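Local coordinates for protein alpha-glucosidase (PDB 6PNR) that probably hydrolyses alpha-linked sulfoquinovosides, releasing sulfoquinovose, the sulfonated sugar of sulfolipids, as a sulfoquinovosidase of glycoside hydrolase family 31, at residues A514-F519 and V622-G627; G596-I601 and S652-I657. One frame throughout, in Å; residues are numbered along the deposited sequence.

Contact 1 (A514-F519 and V622-G627); sequences AMFTPF and VHLWTG
Two parts of the family 31 hydrolase fold meet here: the catalytic TIM-barrel domain and the C-terminal beta domain. Met515 and Phe516 of the first reach Leu624 and Trp625 of the second. The first pair sits in a type I beta turn, Ala514 to Thr517, where helix 504-514 ends. The second pair follows strand 621-623. The backbones stay far apart, with Phe516 CA and Leu624 CA 12.1 Å from each other, and long side chains bridge the distance. All four are buried and apolar where they touch. Met515 is stretched out beyond CG (chi2 -174°, chi3 -174°), which carries its methyl to the indole. CE meets the six-membered ring at the edge, near the indole plane, 3.7 Å from Trp625 CZ2. The one polar atom of the indole, Trp625 NE1, donates to Thr644 O. Arg546 makes a cation-pi contact with the same ring system. Helix 538-568 also lines the Met515 side, through Leu547 and Val550. Leu624 CD2 covers one face of the indole, 3.8 Å from its plane and offset toward the rim. The same methyl touches the edge of the Phe516 ring, near the ring plane, with Leu624 CD2 3.8 Å from Phe516 CZ.

Contact 2 (G596-I601 and S652-I657); sequences GRDMLI and SEFADI
Asp598 and Ser652 form the polar heart of this contact, where the turn before strand 599-601 meets the start of helix 655-665 in the C-terminal beta domain. One direct hydrogen bond joins the segments. Ser652 OG donates to Asp598 OD2 at 2.6 Å, from above the carboxylate plane, 36° out of it. OG lies anti to the Ser652 backbone N (chi1 166°), and there it also accepts from Phe654 N at 2.9 Å. That second bond makes an ST turn, which leads into the helix with Phe654 at the N-cap position. A water adds a bridge: it donates to Asp598 OD2 at 2.5 Å and accepts from Glu653 N at 3.0 Å. The other carboxylate oxygen, Asp598 OD1, forms a salt bridge with Arg649 of strand 646-649. The aromatic part is small. Asp598 OD2 lies at the edge of the Phe654 ring, in its plane, 4.0 Å from Phe654 CD2, and Tyr557 meets the same ring edge-to-face. With an alanine in place of Ser652 the hydroxyl is gone, and Asp598 OD2 would probably be left with the water as its remaining link to the turn, while Phe654 N would lose its acceptor. The carboxylate thus links strand, turn and helix start, and the arginine and the two donors at OD2 are likely to favour its charged form.

How the contacts relate
Both contacts reach the antiparallel sheet of the C-terminal domain and helix 655-665, but from different places. Contact 1 is a fully buried interface between the barrel domain and this domain, made by apolar side chains alone. Contact 2 lies within the C-terminal region, is only partly buried, and relies on a carboxylate, a hydroxyl and a water. The centres of contact 1 and contact 2 are about 9 Å apart. Phe516 joins them: Phe516 CD1 is 3.7 Å from Ile601 CD1, and Phe516 CE1 is 3.9 Å from Met599 CE. Strand 599-601, which follows the polar turn of contact 2, supplies both of these apolar partners.

Contact 1 (A514-F519 and V622-G627)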
ATOM      1  N   ALA A 514      17.458  23.067  19.000  1.00 26.49           N
ATOM      2  CA  ALA A 514      18.631  22.283  19.364  1.00 27.84           C
ATOM      3  C   ALA A 514      19.356  22.854  20.578  1.00 28.61           C
ATOM      4  O   ALA A 514      20.001  22.097  21.319  1.00 26.11           O
ATOM      5  CB  ALA A 514      19.586  22.198  18.171  1.00 27.45           C
ATOM      6  N   MET A 515      19.274  24.172  20.808  1.00 26.27           N
ATOM      7  CA  MET A 515      19.944  24.711  21.985  1.00 31.43           C
ATOM      8  C   MET A 515      19.293  24.253  23.281  1.00 26.57           C
ATOM      9  O   MET A 515      19.909  24.399  24.336  1.00 30.10           O
ATOM     10  CB  MET A 515      20.011  26.242  21.936  1.00 29.35           C
ATOM     11  CG  MET A 515      18.671  26.954  21.961  1.00 30.97           C
ATOM     12  SD  MET A 515      18.907  28.739  21.725  1.00 31.28           S
ATOM     13  CE  MET A 515      17.244  29.363  21.971  1.00 29.27           C
ATOM     14  N   PHE A 516      18.084  23.693  23.230  1.00 28.93           N
ATOM     15  CA  PHE A 516      17.470  23.045  24.388  1.00 29.45           C
ATOM     16  C   PHE A 516      17.555  21.527  24.279  1.00 28.31           C
ATOM     17  O   PHE A 516      16.584  20.826  24.554  1.00 26.09           O
ATOM     18  CB  PHE A 516      16.018  23.490  24.555  1.00 30.45           C
ATOM     19  CG  PHE A 516      15.852  24.965  24.783  1.00 29.06           C
ATOM     20  CD1 PHE A 516      16.076  25.519  26.038  1.00 29.00           C
ATOM     21  CD2 PHE A 516      15.455  25.795  23.742  1.00 28.77           C
ATOM     22  CE1 PHE A 516      15.918  26.877  26.252  1.00 28.49           C
ATOM     23  CE2 PHE A 516      15.303  27.161  23.941  1.00 30.72           C
ATOM     24  CZ  PHE A 516      15.534  27.705  25.204  1.00 31.01           C
ATOM     25  N   THR A 517      18.701  21.002  23.829  1.00 26.74           N
ATOM     26  CA  THR A 517      18.994  19.574  23.787  1.00 24.92           C
ATOM     27  C   THR A 517      20.427  19.403  24.282  1.00 26.00           C
ATOM     28  O   THR A 517      21.136  20.404  24.425  1.00 27.58           O
ATOM     29  CB  THR A 517      18.824  18.998  22.368  1.00 30.80           C
ATOM     30  OG1 THR A 517      19.890  19.456  21.528  1.00 26.84           O
ATOM     31  CG2 THR A 517      17.465  19.391  21.749  1.00 23.05           C
ATOM     32  N   PRO A 518      20.902  18.176  24.549  1.00 23.07           N
ATOM     33  CA  PRO A 518      22.265  18.023  25.096  1.00 23.68           C
ATOM     34  C   PRO A 518      23.412  18.396  24.158  1.00 32.00           C
ATOM     35  O   PRO A 518      24.524  18.606  24.662  1.00 28.39           O
ATOM     36  CB  PRO A 518      22.335  16.529  25.453  1.00 28.14           C
ATOM     37  CG  PRO A 518      20.921  16.099  25.598  1.00 30.92           C
ATOM     38  CD  PRO A 518      20.152  16.908  24.591  1.00 24.02           C
ATOM     39  N   PHE A 519      23.200  18.499  22.837  1.00 28.60           N
ATOM     40  CA  PHE A 519      24.317  18.407  21.890  1.00 26.23           C
ATOM     41  C   PHE A 519      23.926  19.113  20.592  1.00 27.66           C
ATOM     42  O   PHE A 519      23.026  18.639  19.891  1.00 28.74           O
ATOM     43  CB  PHE A 519      24.626  16.925  21.661  1.00 23.42           C
ATOM     44  CG  PHE A 519      25.915  16.624  20.926  1.00 23.42           C
ATOM     45  CD1 PHE A 519      27.134  16.586  21.593  1.00 25.27           C
ATOM     46  CD2 PHE A 519      25.886  16.255  19.579  1.00 26.85           C
ATOM     47  CE1 PHE A 519      28.310  16.250  20.919  1.00 24.23           C
ATOM     48  CE2 PHE A 519      27.053  15.923  18.899  1.00 28.61           C
ATOM     49  CZ  PHE A 519      28.267  15.913  19.576  1.00 26.62           C
ATOM     50  N   VAL A 622       7.275  30.759  33.886  1.00 37.79           N
ATOM     51  CA  VAL A 622       7.810  32.036  33.431  1.00 31.74           C
ATOM     52  C   VAL A 622       8.274  31.862  31.990  1.00 36.77           C
ATOM     53  O   VAL A 622       9.129  31.016  31.716  1.00 37.92           O
ATOM     54  CB  VAL A 622       8.979  32.526  34.304  1.00 34.37           C
ATOM     55  CG1 VAL A 622       9.452  33.897  33.814  1.00 40.92           C
ATOM     56  CG2 VAL A 622       8.579  32.573  35.791  1.00 42.15           C
ATOM     57  N   HIS A 623       7.712  32.654  31.076  1.00 36.47           N
ATOM     58  CA  HIS A 623       8.187  32.668  29.694  1.00 38.39           C
ATOM     59  C   HIS A 623       9.617  33.195  29.642  1.00 38.61           C
ATOM     60  O   HIS A 623       9.913  34.268  30.177  1.00 37.88           O
ATOM     61  CB  HIS A 623       7.268  33.523  28.827  1.00 38.59           C
ATOM     62  CG  HIS A 623       7.632  33.525  27.378  1.00 40.00           C
ATOM     63  ND1 HIS A 623       8.040  34.662  26.715  1.00 42.03           N
ATOM     64  CD2 HIS A 623       7.644  32.529  26.458  1.00 41.17           C
ATOM     65  CE1 HIS A 623       8.288  34.368  25.450  1.00 45.90           C
ATOM     66  NE2 HIS A 623       8.057  33.080  25.267  1.00 38.54           N
ATOM     67  N   LEU A 624      10.506  32.438  28.991  1.00 38.11           N
ATOM     68  CA  LEU A 624      11.941  32.685  29.139  1.00 37.33           C
ATOM     69  C   LEU A 624      12.347  34.059  28.621  1.00 35.19           C
ATOM     70  O   LEU A 624      13.169  34.746  29.243  1.00 39.49           O
ATOM     71  CB  LEU A 624      12.741  31.593  28.421  1.00 38.38           C
ATOM     72  CG  LEU A 624      14.259  31.799  28.365  1.00 34.12           C
ATOM     73  CD1 LEU A 624      14.870  31.800  29.774  1.00 34.84           C
ATOM     74  CD2 LEU A 624      14.908  30.725  27.499  1.00 35.02           C
ATOM     75  N   TRP A 625      11.813  34.470  27.472  1.00 34.87           N
ATOM     76  CA  TRP A 625      12.300  35.682  26.823  1.00 38.43           C
ATOM     77  C   TRP A 625      11.655  36.954  27.364  1.00 41.86           C
ATOM     78  O   TRP A 625      12.272  38.028  27.294  1.00 41.08           O
ATOM     79  CB  TRP A 625      12.087  35.590  25.301  1.00 36.51           C
ATOM     80  CG  TRP A 625      12.560  34.270  24.715  1.00 34.80           C
ATOM     81  CD1 TRP A 625      11.779  33.285  24.173  1.00 33.32           C
ATOM     82  CD2 TRP A 625      13.914  33.791  24.643  1.00 31.36           C
ATOM     83  NE1 TRP A 625      12.563  32.232  23.760  1.00 32.09           N
ATOM     84  CE2 TRP A 625      13.876  32.516  24.036  1.00 33.32           C
ATOM     85  CE3 TRP A 625      15.154  34.317  25.026  1.00 33.63           C
ATOM     86  CZ2 TRP A 625      15.038  31.757  23.806  1.00 29.09           C
ATOM     87  CZ3 TRP A 625      16.301  33.566  24.800  1.00 33.78           C
ATOM     88  CH2 TRP A 625      16.233  32.296  24.197  1.00 30.44           C
ATOM     89  N   THR A 626      10.436  36.869  27.903  1.00 41.82           N
ATOM     90  CA  THR A 626       9.736  38.056  28.376  1.00 40.78           C
ATOM     91  C   THR A 626       9.626  38.162  29.888  1.00 47.85           C
ATOM     92  O   THR A 626       9.471  39.275  30.394  1.00 41.21           O
ATOM     93  CB  THR A 626       8.321  38.123  27.785  1.00 47.51           C
ATOM     94  OG1 THR A 626       7.588  36.939  28.138  1.00 43.26           O
ATOM     95  CG2 THR A 626       8.385  38.261  26.269  1.00 40.44           C
ATOM     96  N   GLY A 627       9.714  37.051  30.618  1.00 43.14           N
ATOM     97  CA  GLY A 627       9.481  37.067  32.045  1.00 45.75           C
ATOM     98  C   GLY A 627       8.026  36.997  32.452  1.00 46.48           C
ATOM     99  O   GLY A 627       7.741  36.942  33.654  1.00 52.14           O
TER

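Contact 2 (G596-I601 and S652-I657)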
ATOM      1  N   GLY A 596      14.295  18.613  31.171  1.00 30.36           N
ATOM      2  CA  GLY A 596      14.390  18.407  32.611  1.00 29.91           C
ATOM      3  C   GLY A 596      13.062  18.714  33.294  1.00 32.96           C
ATOM      4  O   GLY A 596      12.026  18.864  32.662  1.00 30.97           O
ATOM      5  N   ARG A 597      13.111  18.819  34.624  1.00 29.95           N
ATOM      6  CA  ARG A 597      11.888  19.134  35.353  1.00 33.48           C
ATOM      7  C   ARG A 597      11.549  20.616  35.312  1.00 33.71           C
ATOM      8  O   ARG A 597      10.399  20.991  35.564  1.00 34.90           O
ATOM      9  CB  ARG A 597      11.996  18.688  36.823  1.00 31.85           C
ATOM     10  CG  ARG A 597      10.636  18.664  37.545  1.00 35.71           C
ATOM     11  CD  ARG A 597      10.670  17.834  38.830  1.00 36.24           C
ATOM     12  NE  ARG A 597      11.521  18.447  39.845  1.00 36.54           N
ATOM     13  CZ  ARG A 597      11.108  19.382  40.696  1.00 46.92           C
ATOM     14  NH1 ARG A 597       9.852  19.805  40.656  1.00 44.52           N
ATOM     15  NH2 ARG A 597      11.947  19.892  41.594  1.00 45.71           N
ATOM     16  N   ASP A 598      12.504  21.472  34.995  1.00 28.97           N
ATOM     17  CA  ASP A 598      12.313  22.888  35.243  1.00 28.65           C
ATOM     18  C   ASP A 598      11.972  23.700  34.002  1.00 33.93           C
ATOM     19  O   ASP A 598      11.797  24.919  34.121  1.00 36.27           O
ATOM     20  CB  ASP A 598      13.560  23.468  35.910  1.00 30.86           C
ATOM     21  CG  ASP A 598      13.736  22.979  37.344  1.00 36.12           C
ATOM     22  OD1 ASP A 598      12.983  22.082  37.768  1.00 36.48           O
ATOM     23  OD2 ASP A 598      14.630  23.496  38.041  1.00 32.84           O
ATOM     24  N   MET A 599      11.864  23.081  32.824  1.00 31.00           N
ATOM     25  CA  MET A 599      11.596  23.836  31.607  1.00 28.22           C
ATOM     26  C   MET A 599      10.609  23.108  30.711  1.00 32.63           C
ATOM     27  O   MET A 599      10.625  21.878  30.625  1.00 31.92           O
ATOM     28  CB  MET A 599      12.875  24.110  30.807  1.00 34.14           C
ATOM     29  CG  MET A 599      13.866  25.012  31.497  1.00 33.97           C
ATOM     30  SD  MET A 599      15.054  25.734  30.333  1.00 36.40           S
ATOM     31  CE  MET A 599      14.112  27.132  29.705  1.00 34.61           C
ATOM     32  N   LEU A 600       9.751  23.880  30.044  1.00 28.11           N
ATOM     33  CA  LEU A 600       8.871  23.356  29.012  1.00 31.52           C
ATOM     34  C   LEU A 600       9.269  23.988  27.688  1.00 30.58           C
ATOM     35  O   LEU A 600       9.391  25.213  27.592  1.00 32.64           O
ATOM     36  CB  LEU A 600       7.395  23.632  29.313  1.00 30.14           C
ATOM     37  CG  LEU A 600       6.455  22.891  28.352  1.00 32.29           C
ATOM     38  CD1 LEU A 600       5.204  22.460  29.088  1.00 31.06           C
ATOM     39  CD2 LEU A 600       6.068  23.746  27.120  1.00 34.71           C
ATOM     40  N   ILE A 601       9.494  23.149  26.681  1.00 30.18           N
ATOM     41  CA  ILE A 601       9.889  23.593  25.350  1.00 31.91           C
ATOM     42  C   ILE A 601       8.807  23.162  24.377  1.00 26.75           C
ATOM     43  O   ILE A 601       8.399  21.995  24.378  1.00 26.47           O
ATOM     44  CB  ILE A 601      11.251  23.014  24.927  1.00 30.12           C
ATOM     45  CG1 ILE A 601      12.262  23.091  26.090  1.00 27.65           C
ATOM     46  CG2 ILE A 601      11.753  23.745  23.676  1.00 32.77           C
ATOM     47  CD1 ILE A 601      12.541  24.528  26.599  1.00 28.15           C
ATOM     48  N   SER A 652      12.277  27.250  40.174  1.00 42.66           N
ATOM     49  CA  SER A 652      13.452  26.474  39.800  1.00 38.53           C
ATOM     50  C   SER A 652      14.704  26.987  40.495  1.00 33.30           C
ATOM     51  O   SER A 652      14.950  28.193  40.554  1.00 40.78           O
ATOM     52  CB  SER A 652      13.677  26.527  38.289  1.00 35.02           C
ATOM     53  OG  SER A 652      14.984  26.060  37.991  1.00 40.49           O
ATOM     54  N   GLU A 653      15.524  26.049  40.976  1.00 35.08           N
ATOM     55  CA  GLU A 653      16.833  26.383  41.531  1.00 40.39           C
ATOM     56  C   GLU A 653      17.749  27.031  40.505  1.00 43.18           C
ATOM     57  O   GLU A 653      18.766  27.632  40.878  1.00 35.01           O
ATOM     58  CB  GLU A 653      17.501  25.122  42.077  1.00 42.27           C
ATOM     59  CG  GLU A 653      16.786  24.526  43.273  1.00 58.10           C
ATOM     60  CD  GLU A 653      16.952  25.372  44.529  1.00 72.29           C
ATOM     61  OE1 GLU A 653      18.034  25.980  44.707  1.00 72.20           O
ATOM     62  OE2 GLU A 653      15.995  25.429  45.337  1.00 79.15           O
ATOM     63  N   PHE A 654      17.422  26.921  39.221  1.00 37.17           N
ATOM     64  CA  PHE A 654      18.242  27.499  38.171  1.00 39.03           C
ATOM     65  C   PHE A 654      17.634  28.778  37.621  1.00 42.35           C
ATOM     66  O   PHE A 654      18.010  29.222  36.529  1.00 42.33           O
ATOM     67  CB  PHE A 654      18.461  26.464  37.063  1.00 37.12           C
ATOM     68  CG  PHE A 654      19.214  25.245  37.527  1.00 32.04           C
ATOM     69  CD1 PHE A 654      20.597  25.221  37.500  1.00 33.59           C
ATOM     70  CD2 PHE A 654      18.536  24.140  38.010  1.00 35.35           C
ATOM     71  CE1 PHE A 654      21.294  24.110  37.929  1.00 37.31           C
ATOM     72  CE2 PHE A 654      19.225  23.014  38.446  1.00 36.44           C
ATOM     73  CZ  PHE A 654      20.609  23.003  38.404  1.00 34.78           C
ATOM     74  N   ALA A 655      16.702  29.384  38.364  1.00 37.29           N
ATOM     75  CA  ALA A 655      16.017  30.569  37.861  1.00 43.17           C
ATOM     76  C   ALA A 655      16.983  31.725  37.648  1.00 37.85           C
ATOM     77  O   ALA A 655      16.720  32.601  36.825  1.00 39.72           O
ATOM     78  CB  ALA A 655      14.891  30.976  38.811  1.00 44.43           C
ATOM     79  N   ASP A 656      18.112  31.730  38.356  1.00 38.11           N
ATOM     80  CA  ASP A 656      19.096  32.793  38.168  1.00 45.30           C
ATOM     81  C   ASP A 656      19.754  32.702  36.791  1.00 43.35           C
ATOM     82  O   ASP A 656      20.013  33.730  36.151  1.00 43.30           O
ATOM     83  CB  ASP A 656      20.145  32.733  39.278  1.00 39.63           C
ATOM     84  CG  ASP A 656      20.850  31.381  39.351  1.00 54.36           C
ATOM     85  OD1 ASP A 656      20.175  30.343  39.148  1.00 55.19           O
ATOM     86  OD2 ASP A 656      22.077  31.354  39.601  1.00 59.86           O
ATOM     87  N   ILE A 657      20.047  31.485  36.329  1.00 37.32           N
ATOM     88  CA  ILE A 657      20.586  31.301  34.983  1.00 38.70           C
ATOM     89  C   ILE A 657      19.576  31.765  33.945  1.00 39.91           C
ATOM     90  O   ILE A 657      19.909  32.486  32.998  1.00 39.65           O
ATOM     91  CB  ILE A 657      20.961  29.826  34.749  1.00 43.00           C
ATOM     92  CG1 ILE A 657      22.143  29.409  35.619  1.00 43.29           C
ATOM     93  CG2 ILE A 657      21.233  29.584  33.275  1.00 40.75           C
ATOM     94  CD1 ILE A 657      23.357  30.264  35.432  1.00 52.56           C
TER
HETATM   95  O   HOH W   1      14.825  23.175  40.497  1.00 35.04           O